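Tail assembly chaperone (PDB 2OB9) probably acts as a chaperone in the assembly of the bacteriophage HK97 tail during virion morphogenesis. Local coordinates at residues G102-H105 with S106-K110. Sequence-based numbering, arbitrary orientation.
Sequences GPVH and SRLLK
Val104 and Leu108 lie side by side on one flank of the first turns of helix 103-113, pointing the same way, with Val104 CG1 4.1 Å from Leu108 CD1. With CG1 anti to the backbone N (chi1 177°), this methyl stands beside the carbonyl carbon, on the side where Leu108 follows. Their backbones are joined by Leu108 N, which donates to Val104 O at 2.8 Å. Gly102 is the N-cap residue, and its carbonyl accepts the first i to i+4 bond, from Ser106 N at 3.1 Å. Pro103 O takes two donors: Arg107 N at 3.0 Å, and the Ser106 hydroxyl, whose OG folds back to a weak bond of 3.3 Å. Leu109 N donates to His105 O at 2.8 Å.

Val104 and Leu108 rest on strand 20-25 of their own chain through Val25 and Val23, while Leu109 packs on Leu75 of helix 61-79 and on Ala119 of the second subunit. The His105 ring meets Trp28 edge-to-face and Phe76 at a steep angle, and its NE2 is bonded to Ala11 O of the second subunit. Arg107 NH2 forms a salt bridge with Glu27 OE2 of the same chain. Ser106 OG accepts from Asn117 ND2 of the second subunit while donating weakly to Pro103 O, so one hydroxyl serves as donor within the helix and acceptor between subunits.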
loop_
_atom_site.group_PDB
_atom_site.type_symbol
_atom_site.label_atom_id
_atom_site.label_comp_id
_atom_site.label_asym_id
_atom_site.label_seq_id
_atom_site.Cartn_x
_atom_site.Cartn_y
_atom_site.Cartn_z
ATOM N N GLY A 102 -37.448 1.120 3.250
ATOM C CA GLY A 102 -37.658 -0.280 2.949
ATOM C C GLY A 102 -37.698 -0.524 1.458
ATOM O O GLY A 102 -37.126 0.256 0.684
ATOM N N PRO A 103 -38.346 -1.624 1.048
ATOM C CA PRO A 103 -38.317 -2.163 -0.320
ATOM C C PRO A 103 -38.673 -1.175 -1.453
ATOM O O PRO A 103 -38.020 -1.180 -2.490
ATOM C CB PRO A 103 -39.328 -3.323 -0.253
ATOM C CG PRO A 103 -39.276 -3.769 1.168
ATOM C CD PRO A 103 -39.135 -2.477 1.952
ATOM N N VAL A 104 -39.709 -0.372 -1.274
ATOM C CA VAL A 104 -40.112 0.610 -2.278
ATOM C C VAL A 104 -39.037 1.691 -2.490
ATOM O O VAL A 104 -38.621 1.943 -3.622
ATOM C CB VAL A 104 -41.522 1.229 -1.966
ATOM C CG1 VAL A 104 -41.905 2.311 -3.002
ATOM C CG2 VAL A 104 -42.565 0.129 -1.913
ATOM N N HIS A 105 -38.591 2.308 -1.395
ATOM C CA HIS A 105 -37.548 3.326 -1.441
ATOM C C HIS A 105 -36.306 2.797 -2.144
ATOM O O HIS A 105 -35.703 3.464 -2.965
ATOM C CB HIS A 105 -37.179 3.780 -0.027
ATOM C CG HIS A 105 -38.364 4.140 0.812
ATOM N ND1 HIS A 105 -39.223 3.194 1.324
ATOM C CD2 HIS A 105 -38.857 5.342 1.191
ATOM C CE1 HIS A 105 -40.175 3.790 2.008
ATOM N NE2 HIS A 105 -39.992 5.098 1.917
ATOM N N SER A 106 -35.936 1.580 -1.818
ATOM C CA SER A 106 -34.713 1.021 -2.336
ATOM C C SER A 106 -34.842 0.661 -3.818
ATOM O O SER A 106 -33.891 0.774 -4.554
ATOM C CB SER A 106 -34.255 -0.141 -1.458
ATOM O OG SER A 106 -34.744 -1.380 -1.957
ATOM N N ARG A 107 -36.043 0.287 -4.245
ATOM C CA ARG A 107 -36.357 0.034 -5.671
ATOM C C ARG A 107 -36.433 1.358 -6.455
ATOM O O ARG A 107 -36.111 1.413 -7.627
ATOM C CB ARG A 107 -37.694 -0.694 -5.778
ATOM C CG ARG A 107 -38.091 -1.063 -7.207
ATOM C CD ARG A 107 -39.554 -1.621 -7.364
ATOM N NE ARG A 107 -40.644 -0.670 -7.012
ATOM C CZ ARG A 107 -41.007 0.375 -7.764
ATOM N NH1 ARG A 107 -40.359 0.650 -8.905
ATOM N NH2 ARG A 107 -42.024 1.156 -7.375
ATOM N N LEU A 108 -36.865 2.429 -5.790
ATOM C CA LEU A 108 -36.859 3.761 -6.408
ATOM C C LEU A 108 -35.428 4.305 -6.519
ATOM O O LEU A 108 -35.088 4.883 -7.542
ATOM C CB LEU A 108 -37.800 4.754 -5.665
ATOM C CG LEU A 108 -39.311 4.534 -5.854
ATOM C CD1 LEU A 108 -40.107 5.441 -4.951
ATOM C CD2 LEU A 108 -39.761 4.747 -7.325
ATOM N N LEU A 109 -34.589 4.096 -5.504
ATOM C CA LEU A 109 -33.185 4.416 -5.631
ATOM C C LEU A 109 -32.533 3.754 -6.858
ATOM O O LEU A 109 -31.851 4.447 -7.632
ATOM C CB LEU A 109 -32.405 4.090 -4.364
ATOM C CG LEU A 109 -30.878 4.340 -4.306
ATOM C CD1 LEU A 109 -30.514 5.777 -4.743
ATOM C CD2 LEU A 109 -30.360 4.115 -2.870
ATOM N N LYS A 110 -32.729 2.439 -7.026
ATOM C CA LYS A 110 -32.163 1.704 -8.162
ATOM C C LYS A 110 -32.592 2.253 -9.507
ATOM O O LYS A 110 -31.775 2.473 -10.369
ATOM C CB LYS A 110 -32.478 0.205 -8.080
ATOM C CG LYS A 110 -31.478 -0.532 -7.214
ATOM C CD LYS A 110 -31.969 -1.896 -6.835
ATOM C CE LYS A 110 -31.053 -2.532 -5.793
ATOM N NZ LYS A 110 -29.857 -3.194 -6.408
#